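Local coordinates for protein arginine--tRNA ligase (Campylobacter jejuni, PDB 3FNR) that catalyses the ATP-dependent attachment of arginine to its tRNA, as a monomeric class I aminoacyl-tRNA synthetase, at residues I83-L86 with G87-I90; D173-N176 with A177-S181; A256-L260 with G261-N265. The protein carries 1 engineered substitution. All coordinates share one frame; numbering follows the deposited sequence.

In the fold
All three contacts are local, and they follow one another along the chain without nesting or crossing. Contact 1 comes first, two successive turns inside helix 80-98, which comes in the chain between strands 69-76 and 165-167, parallel neighbours in the sheet. Contact 2 opens helix 175-184, beyond strand 165-167. Contact 3 ends helix 250-258 and turns the chain toward strand 267-279. None closes a long loop; each settles the course of the backbone within a few residues. Contacts 2 and 3 touch through Ser181 and Leu260, and both lean on helix 219-231. Contact 1 stands apart, its centre about 30 Å from that of contact 2 and about 36 Å from that of contact 3. All three belong to the class I catalytic domain.

Contact 1: I83-L86 with G87-I90; sequences IYLL and GLSI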
ATOM      1  N   ILE A  83       4.528 -19.741  13.913  1.00 67.93           N
ATOM      2  CA  ILE A  83       5.282 -20.228  12.753  1.00 65.69           C
ATOM      3  C   ILE A  83       5.594 -21.726  12.780  1.00 70.04           C
ATOM      4  O   ILE A  83       6.256 -22.232  11.866  1.00 70.04           O
ATOM      5  CB  ILE A  83       6.624 -19.457  12.569  1.00 64.46           C
ATOM      6  CG1 ILE A  83       7.589 -19.758  13.727  1.00 57.24           C
ATOM      7  CG2 ILE A  83       6.371 -17.952  12.373  1.00 60.54           C
ATOM      8  CD1 ILE A  83       9.013 -19.250  13.523  1.00 60.51           C
ATOM      9  N   TYR A  84       5.130 -22.422  13.822  1.00 69.58           N
ATOM     10  CA  TYR A  84       5.376 -23.862  13.981  1.00 69.31           C
ATOM     11  C   TYR A  84       4.886 -24.659  12.774  1.00 66.25           C
ATOM     12  O   TYR A  84       5.640 -25.466  12.220  1.00 61.31           O
ATOM     13  CB  TYR A  84       4.743 -24.400  15.276  1.00 74.41           C
ATOM     14  CG  TYR A  84       5.092 -25.847  15.595  1.00 80.50           C
ATOM     15  CD1 TYR A  84       6.306 -26.177  16.210  1.00 83.45           C
ATOM     16  CD2 TYR A  84       4.206 -26.887  15.288  1.00 80.52           C
ATOM     17  CE1 TYR A  84       6.630 -27.505  16.510  1.00 80.29           C
ATOM     18  CE2 TYR A  84       4.523 -28.216  15.577  1.00 83.07           C
ATOM     19  CZ  TYR A  84       5.736 -28.518  16.186  1.00 81.24           C
ATOM     20  OH  TYR A  84       6.048 -29.829  16.475  1.00 83.00           O
ATOM     21  N   LEU A  85       3.641 -24.399  12.361  1.00 60.98           N
ATOM     22  CA  LEU A  85       3.016 -25.069  11.218  1.00 61.97           C
ATOM     23  C   LEU A  85       3.812 -24.905   9.915  1.00 61.81           C
ATOM     24  O   LEU A  85       3.857 -25.823   9.097  1.00 61.99           O
ATOM     25  CB  LEU A  85       1.574 -24.573  11.016  1.00 61.55           C
ATOM     26  CG  LEU A  85       0.438 -25.587  10.793  1.00 64.68           C
ATOM     27  CD1 LEU A  85      -0.861 -24.893  10.388  1.00 62.35           C
ATOM     28  CD2 LEU A  85       0.778 -26.684   9.793  1.00 65.83           C
ATOM     29  N   LEU A  86       4.432 -23.742   9.727  1.00 57.62           N
ATOM     30  CA  LEU A  86       5.309 -23.518   8.578  1.00 56.82           C
ATOM     31  C   LEU A  86       6.534 -24.446   8.609  1.00 57.50           C
ATOM     32  O   LEU A  86       6.917 -24.994   7.578  1.00 56.92           O
ATOM     33  CB  LEU A  86       5.742 -22.050   8.501  1.00 53.91           C
ATOM     34  CG  LEU A  86       6.658 -21.650   7.346  1.00 53.18           C
ATOM     35  CD1 LEU A  86       5.871 -21.591   6.033  1.00 51.81           C
ATOM     36  CD2 LEU A  86       7.340 -20.321   7.649  1.00 55.74           C
ATOM     37  N   GLY A  87       7.135 -24.617   9.786  1.00 59.43           N
ATOM     38  CA  GLY A  87       8.238 -25.566   9.968  1.00 60.30           C
ATOM     39  C   GLY A  87       7.780 -27.000   9.764  1.00 61.08           C
ATOM     40  O   GLY A  87       8.493 -27.810   9.163  1.00 64.42           O
ATOM     41  N   LEU A  88       6.577 -27.298  10.256  1.00 61.07           N
ATOM     42  CA  LEU A  88       5.948 -28.608  10.102  1.00 60.75           C
ATOM     43  C   LEU A  88       5.700 -28.955   8.639  1.00 60.24           C
ATOM     44  O   LEU A  88       6.020 -30.060   8.198  1.00 64.22           O
ATOM     45  CB  LEU A  88       4.623 -28.656  10.869  1.00 60.05           C
ATOM     46  CG  LEU A  88       3.866 -29.989  10.884  1.00 63.52           C
ATOM     47  CD1 LEU A  88       4.591 -31.027  11.735  1.00 66.91           C
ATOM     48  CD2 LEU A  88       2.447 -29.794  11.382  1.00 63.53           C
ATOM     49  N   SER A  89       5.143 -27.997   7.901  1.00 58.15           N
ATOM     50  CA  SER A  89       4.752 -28.185   6.505  1.00 54.62           C
ATOM     51  C   SER A  89       5.934 -28.433   5.578  1.00 50.49           C
ATOM     52  O   SER A  89       5.831 -29.240   4.655  1.00 56.55           O
ATOM     53  CB  SER A  89       3.942 -26.983   6.016  1.00 58.65           C
ATOM     54  OG  SER A  89       2.795 -26.784   6.830  1.00 62.94           O
ATOM     55  N   ILE A  90       7.045 -27.740   5.827  1.00 41.96           N
ATOM     56  CA  ILE A  90       8.290 -27.917   5.059  1.00 52.43           C
ATOM     57  C   ILE A  90       8.884 -29.302   5.272  1.00 52.95           C
ATOM     58  O   ILE A  90       9.301 -29.959   4.310  1.00 57.97           O
ATOM     59  CB  ILE A  90       9.341 -26.845   5.421  1.00 53.29           C
ATOM     60  CG1 ILE A  90       8.869 -25.478   4.942  1.00 55.27           C
ATOM     61  CG2 ILE A  90      10.724 -27.147   4.795  1.00 50.08           C
ATOM     62  CD1 ILE A  90       9.558 -24.365   5.640  1.00 45.73           C
TER
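Both faces of the Leu85 carbonyl plane are taken by one residue, Ser89, four positions further along the helix. Over one face lies the hydroxyl: Ser89 OG donates to Leu85 O at 2.7 Å, from 35° above the carbonyl plane and therefore not along a lone pair. From the opposite face comes the amide, with Ser89 N 2.8 Å from Leu85 O and tilted 28° from the plane. The carbonyls of Ile83 and Tyr84 are met differently, each receiving one amide, from Gly87 and Leu88 respectively, in its own plane.

The hydroxyl gets to its place because it sits beside the backbone N of Ser89 (chi1 -57°), which turns it back toward the preceding turn. There it also hydrogen-bonds to Tyr110 N, in the loop beyond, so this buried OG gives its proton to the helix and accepts one from the loop, and its rotation is fixed.

The methyl CD2 of Leu85 rests against this pair, 3.6 Å from Ser89 OG. The same methyl meets CD2 of Leu88 at 3.9 Å, where the two leucine side chains cross at a slant. Further round the helix, Ile90 holds CG1 beside its backbone N, which leaves CD1 3.3 Å from Leu86 O, and that methyl lies 4.3 Å from Leu86 CG, a loose apolar touch. Ile90 also packs on Leu118 and Ala122 of helix 113-126 and on Ala143 of helix 136-157, while Ile83 reaches Ala140 of the latter.

A serine whose hydroxyl doubles the main-chain bond to the carbonyl one turn back is a familiar feature of helices; here, on a buried side, it also pins the loop at Tyr110 to helix 80-98, within the helical stretch that links strands 69-76 and 165-167.

Contact 2: D173-N176 with A177-S181; sequences DALN and ATLES
Thr178 turns back on Ala174 with two donors, its hydroxyl and its amide. The side-chain bond runs from Thr178 OG1 to Ala174 O at 3.2 Å, with the hydroxyl tilted 29° from the carbonyl plane. It is possible because OG1 stands beside the backbone N and anti to the carbonyl carbon (chi1 -61°), on the side facing the start of the helix. The main-chain bond from Thr178 N to the same oxygen is weak, at 3.4 Å, so the hydroxyl adds a second hold on the carbonyl at this end.

Beyond this point the backbone bonding is regular. Leu179 N meets Leu175 O at 3.0 Å in a nearly straight bond (168° at the hydrogen), and Glu180 N follows to Asn176 O at 2.9 Å. One residue before Thr178, a water takes the place of a direct link: it accepts from Ala177 N at 3.0 Å and donates to Asp173 O. This is the first turn of helix 175-184, in which the water carries the bonding one step back into the preceding turn of chain.

One apolar pair joins the turns: Leu179 CD1 comes to 4.3 Å from Leu175 CG, while Leu179 CG packs 3.4 Å from the carbonyl oxygen Leu175 O. These two leucines, one turn apart, are directed to strand 208-211, Leu175 touching Ile211 and Leu179 touching Ile210. Thr178 is buried against helix 219-231, beside Ile224, Val225 and Lys228, and Ala174 also rests on Val225.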
ATOM      1  N   ASP A 173       8.678  -9.611  26.846  1.00 66.26           N
ATOM      2  CA  ASP A 173       9.074  -8.915  28.062  1.00 65.82           C
ATOM      3  C   ASP A 173       8.188  -7.702  28.364  1.00 61.21           C
ATOM      4  O   ASP A 173       8.207  -7.194  29.480  1.00 62.19           O
ATOM      5  CB  ASP A 173      10.535  -8.461  27.957  1.00 72.83           C
ATOM      6  CG  ASP A 173      11.525  -9.627  27.980  1.00 86.04           C
ATOM      7  OD1 ASP A 173      11.256 -10.638  28.672  1.00 92.13           O
ATOM      8  OD2 ASP A 173      12.585  -9.524  27.315  1.00 88.51           O
ATOM      9  N   ALA A 174       7.415  -7.248  27.378  1.00 52.87           N
ATOM     10  CA  ALA A 174       6.647  -6.002  27.484  1.00 48.14           C
ATOM     11  C   ALA A 174       5.222  -6.177  28.006  1.00 44.08           C
ATOM     12  O   ALA A 174       4.496  -5.195  28.202  1.00 47.41           O
ATOM     13  CB  ALA A 174       6.636  -5.279  26.136  1.00 47.16           C
ATOM     14  N   LEU A 175       4.824  -7.424  28.228  1.00 43.35           N
ATOM     15  CA  LEU A 175       3.459  -7.746  28.639  1.00 43.10           C
ATOM     16  C   LEU A 175       3.115  -7.218  30.033  1.00 45.58           C
ATOM     17  O   LEU A 175       2.021  -6.674  30.256  1.00 45.74           O
ATOM     18  CB  LEU A 175       3.257  -9.260  28.593  1.00 42.01           C
ATOM     19  CG  LEU A 175       1.927  -9.826  29.093  1.00 43.42           C
ATOM     20  CD1 LEU A 175       0.736  -9.282  28.304  1.00 42.50           C
ATOM     21  CD2 LEU A 175       1.972 -11.335  29.020  1.00 46.01           C
ATOM     22  N   ASN A 176       4.058  -7.385  30.955  1.00 40.98           N
ATOM     23  CA  ASN A 176       3.842  -6.976  32.331  0.50 44.46           C
ATOM     24  C   ASN A 176       3.579  -5.478  32.483  1.00 42.22           C
ATOM     25  O   ASN A 176       2.657  -5.094  33.212  1.00 45.61           O
ATOM     26  CB  ASN A 176       4.970  -7.470  33.244  0.50 45.37           C
ATOM     27  CG  ASN A 176       4.812  -8.938  33.617  0.50 49.10           C
ATOM     28  OD1 ASN A 176       4.664  -9.803  32.749  0.50 54.69           O
ATOM     29  ND2 ASN A 176       4.827  -9.225  34.912  0.50 49.30           N
ATOM     30  N   ALA A 177       4.361  -4.656  31.787  1.00 39.26           N
ATOM     31  CA  ALA A 177       4.194  -3.200  31.797  1.00 40.07           C
ATOM     32  C   ALA A 177       2.823  -2.770  31.258  1.00 38.85           C
ATOM     33  O   ALA A 177       2.241  -1.797  31.737  1.00 40.46           O
ATOM     34  CB  ALA A 177       5.319  -2.535  31.017  1.00 37.41           C
ATOM     35  N   THR A 178       2.314  -3.514  30.278  1.00 36.81           N
ATOM     36  CA  THR A 178       0.975  -3.301  29.724  1.00 35.47           C
ATOM     37  C   THR A 178      -0.101  -3.612  30.769  1.00 38.16           C
ATOM     38  O   THR A 178      -1.002  -2.800  30.995  1.00 41.36           O
ATOM     39  CB  THR A 178       0.752  -4.152  28.444  1.00 35.51           C
ATOM     40  OG1 THR A 178       1.696  -3.760  27.440  1.00 36.92           O
ATOM     41  CG2 THR A 178      -0.672  -3.990  27.902  1.00 37.10           C
ATOM     42  N   LEU A 179       0.010  -4.778  31.408  1.00 36.40           N
ATOM     43  CA  LEU A 179      -0.906  -5.166  32.474  1.00 40.04           C
ATOM     44  C   LEU A 179      -0.937  -4.111  33.577  1.00 40.97           C
ATOM     45  O   LEU A 179      -2.009  -3.639  33.966  1.00 33.27           O
ATOM     46  CB  LEU A 179      -0.536  -6.540  33.037  1.00 42.20           C
ATOM     47  CG  LEU A 179      -0.658  -7.728  32.072  1.00 43.10           C
ATOM     48  CD1 LEU A 179      -0.204  -9.011  32.734  1.00 48.56           C
ATOM     49  CD2 LEU A 179      -2.069  -7.877  31.540  1.00 41.54           C
ATOM     50  N   GLU A 180       0.250  -3.705  34.017  1.00 40.52           N
ATOM     51  CA  GLU A 180       0.399  -2.675  35.033  1.00 40.42           C
ATOM     52  C   GLU A 180      -0.271  -1.359  34.659  1.00 42.40           C
ATOM     53  O   GLU A 180      -1.043  -0.812  35.452  1.00 41.03           O
ATOM     54  CB  GLU A 180       1.874  -2.475  35.390  1.00 40.42           C
ATOM     55  CG  GLU A 180       2.385  -3.549  36.342  1.00 57.08           C
ATOM     56  CD  GLU A 180       1.707  -3.468  37.704  1.00 71.56           C
ATOM     57  OE1 GLU A 180       0.693  -4.173  37.918  1.00 76.36           O
ATOM     58  OE2 GLU A 180       2.171  -2.672  38.550  1.00 81.29           O
ATOM     59  N   SER A 181       0.005  -0.875  33.448  1.00 37.66           N
ATOM     60  CA  SER A 181      -0.562   0.389  32.969  1.00 38.99           C
ATOM     61  C   SER A 181      -2.081   0.303  32.870  1.00 39.75           C
ATOM     62  O   SER A 181      -2.783   1.239  33.252  1.00 46.70           O
ATOM     63  CB  SER A 181       0.059   0.795  31.631  1.00 39.58           C
ATOM     64  OG  SER A 181      -0.509   2.001  31.137  1.00 45.77           O
TER
HETATM   65  O   HOH W   1       7.120  -5.441  30.911  1.00 47.32           O

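Contact 3: A256-L260 with G261-N265; sequences AMEFL and GFDSN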
ATOM      1  N   ALA A 256      -8.923  -0.293  24.849  1.00 40.68           N
ATOM      2  CA  ALA A 256      -7.602  -0.617  25.380  1.00 40.39           C
ATOM      3  C   ALA A 256      -6.708   0.610  25.439  1.00 41.63           C
ATOM      4  O   ALA A 256      -6.031   0.835  26.441  1.00 44.69           O
ATOM      5  CB  ALA A 256      -6.956  -1.690  24.536  1.00 43.32           C
ATOM      6  N   MET A 257      -6.723   1.412  24.372  1.00 42.06           N
ATOM      7  CA  MET A 257      -5.915   2.629  24.309  1.00 38.90           C
ATOM      8  C   MET A 257      -6.364   3.676  25.330  1.00 39.68           C
ATOM      9  O   MET A 257      -5.532   4.382  25.904  1.00 36.63           O
ATOM     10  CB  MET A 257      -5.875   3.213  22.881  1.00 34.64           C
ATOM     11  CG  MET A 257      -5.247   2.291  21.804  1.00 36.04           C
ATOM     12  SD  MET A 257      -3.575   1.698  22.159  1.00 32.80           S
ATOM     13  CE  MET A 257      -3.947   0.044  22.747  1.00 34.15           C
ATOM     14  N   GLU A 258      -7.669   3.756  25.577  1.00 42.22           N
ATOM     15  CA  GLU A 258      -8.192   4.657  26.606  1.00 46.13           C
ATOM     16  C   GLU A 258      -7.726   4.210  27.989  1.00 42.60           C
ATOM     17  O   GLU A 258      -7.383   5.037  28.834  1.00 38.56           O
ATOM     18  CB  GLU A 258      -9.723   4.731  26.559  1.00 46.87           C
ATOM     19  CG  GLU A 258     -10.303   5.453  25.330  1.00 58.39           C
ATOM     20  CD  GLU A 258     -10.044   6.960  25.308  1.00 65.14           C
ATOM     21  OE1 GLU A 258     -10.071   7.549  24.205  1.00 69.69           O
ATOM     22  OE2 GLU A 258      -9.819   7.565  26.382  1.00 69.65           O
ATOM     23  N   PHE A 259      -7.682   2.895  28.193  1.00 42.92           N
ATOM     24  CA  PHE A 259      -7.213   2.303  29.448  1.00 41.57           C
ATOM     25  C   PHE A 259      -5.678   2.293  29.566  1.00 43.99           C
ATOM     26  O   PHE A 259      -5.131   1.679  30.479  1.00 48.31           O
ATOM     27  CB  PHE A 259      -7.734   0.873  29.591  1.00 38.16           C
ATOM     28  CG  PHE A 259      -9.135   0.765  30.151  1.00 38.16           C
ATOM     29  CD1 PHE A 259      -9.527   1.499  31.271  1.00 35.43           C
ATOM     30  CD2 PHE A 259     -10.042  -0.118  29.583  1.00 36.71           C
ATOM     31  CE1 PHE A 259     -10.809   1.374  31.790  1.00 44.38           C
ATOM     32  CE2 PHE A 259     -11.322  -0.250  30.086  1.00 38.97           C
ATOM     33  CZ  PHE A 259     -11.712   0.497  31.199  1.00 41.90           C
ATOM     34  N   LEU A 260      -4.991   2.949  28.635  1.00 41.92           N
ATOM     35  CA  LEU A 260      -3.539   3.103  28.713  1.00 41.19           C
ATOM     36  C   LEU A 260      -3.176   4.583  28.788  1.00 44.03           C
ATOM     37  O   LEU A 260      -1.998   4.957  28.741  1.00 47.62           O
ATOM     38  CB  LEU A 260      -2.848   2.425  27.526  1.00 37.95           C
ATOM     39  CG  LEU A 260      -2.815   0.890  27.477  1.00 39.11           C
ATOM     40  CD1 LEU A 260      -2.401   0.396  26.108  1.00 38.49           C
ATOM     41  CD2 LEU A 260      -1.867   0.325  28.518  1.00 34.63           C
ATOM     42  N   GLY A 261      -4.202   5.422  28.912  1.00 45.57           N
ATOM     43  CA  GLY A 261      -4.003   6.856  29.078  1.00 44.38           C
ATOM     44  C   GLY A 261      -3.992   7.602  27.762  1.00 46.31           C
ATOM     45  O   GLY A 261      -3.831   8.824  27.743  1.00 46.77           O
ATOM     46  N   PHE A 262      -4.169   6.869  26.661  1.00 44.32           N
ATOM     47  CA  PHE A 262      -4.158   7.471  25.329  1.00 45.87           C
ATOM     48  C   PHE A 262      -5.534   7.998  24.931  1.00 44.04           C
ATOM     49  O   PHE A 262      -6.564   7.488  25.377  1.00 44.13           O
ATOM     50  CB  PHE A 262      -3.676   6.478  24.263  1.00 41.67           C
ATOM     51  CG  PHE A 262      -2.302   5.911  24.516  1.00 41.72           C
ATOM     52  CD1 PHE A 262      -2.122   4.535  24.629  1.00 35.43           C
ATOM     53  CD2 PHE A 262      -1.192   6.743  24.628  1.00 30.88           C
ATOM     54  CE1 PHE A 262      -0.857   3.998  24.860  1.00 35.70           C
ATOM     55  CE2 PHE A 262       0.074   6.214  24.869  1.00 41.17           C
ATOM     56  CZ  PHE A 262       0.237   4.835  24.986  1.00 36.41           C
ATOM     57  N   ASP A 263      -5.527   9.025  24.084  1.00 42.06           N
ATOM     58  CA  ASP A 263      -6.722   9.491  23.408  1.00 41.57           C
ATOM     59  C   ASP A 263      -6.876   8.594  22.184  1.00 42.13           C
ATOM     60  O   ASP A 263      -6.041   8.618  21.274  1.00 44.06           O
ATOM     61  CB  ASP A 263      -6.554  10.969  23.024  1.00 45.69           C
ATOM     62  CG  ASP A 263      -7.771  11.558  22.313  1.00 56.15           C
ATOM     63  OD1 ASP A 263      -8.828  10.893  22.196  1.00 58.40           O
ATOM     64  OD2 ASP A 263      -7.664  12.723  21.870  1.00 65.21           O
ATOM     65  N   SER A 264      -7.944   7.800  22.167  1.00 38.39           N
ATOM     66  CA  SER A 264      -8.163   6.830  21.100  1.00 40.36           C
ATOM     67  C   SER A 264      -8.505   7.462  19.737  1.00 44.06           C
ATOM     68  O   SER A 264      -8.462   6.780  18.712  1.00 44.08           O
ATOM     69  CB  SER A 264      -9.225   5.814  21.509  1.00 40.88           C
ATOM     70  OG  SER A 264     -10.441   6.466  21.805  1.00 45.08           O
ATOM     71  N   ASN A 265      -8.820   8.756  19.726  1.00 40.47           N
ATOM     72  CA  ASN A 265      -8.951   9.498  18.471  1.00 45.74           C
ATOM     73  C   ASN A 265      -7.625   9.672  17.722  1.00 43.11           C
ATOM     74  O   ASN A 265      -7.622  10.032  16.550  1.00 50.46           O
ATOM     75  CB  ASN A 265      -9.594  10.867  18.700  1.00 51.15           C
ATOM     76  CG  ASN A 265     -11.091  10.781  18.949  1.00 62.85           C
ATOM     77  OD1 ASN A 265     -11.743   9.787  18.612  1.00 66.83           O
ATOM     78  ND2 ASN A 265     -11.645  11.833  19.539  1.00 74.37           N
TER
HETATM   79  O   HOH W   2      -7.309   7.878  28.090  1.00 50.81           O
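The carbonyl oxygen of Leu260 hangs over the centre of one face of the Phe262 ring, 4.1 Å above its plane, an unusual seat for an electron-rich atom. The ring is brought there by a Schellman motif that ends helix 250-258. Gly261, with a positive phi of 91°, is its C-prime residue. Phe262 N bonds to Met257 O at 2.9 Å, and Gly261 N reaches Glu258 O from 67° above the carbonyl plane. Met257 O also takes Leu260 N, which arrives from the opposite face of its plane.

Side chains of the last helical turn and of the residues after it meet at one ring carbon. Leu260 CB touches Phe262 CD1 at 3.7 Å, while Met257 SD comes to 4.0 Å from the same ring carbon, a Met-aromatic contact made at a slant.

Glu258 bends away from the helix to meet the next structural element. Its OE1 accepts two bonds from Ser264: the hydroxyl OG at 2.7 Å, on the anti lone pair, and the amide N at 3.0 Å, from above the carboxylate plane. Ser264 OG lies between its own backbone N and carbonyl carbon (chi1 59°), directed at Glu258. Asp263 OD1 is 4.1 Å from Glu258 OE1, a like-charge approach that the Ser264 donors probably ease; the same OD1 accepts from Asn265 N in an Asx turn.

Around this cap, Met257 packs on His227 and Met231 of helix 219-231, Leu260 on Lys228 of that helix and on Ser181 and Leu182 of helix 175-184, and the chain past Asn265 runs into strand 267-279.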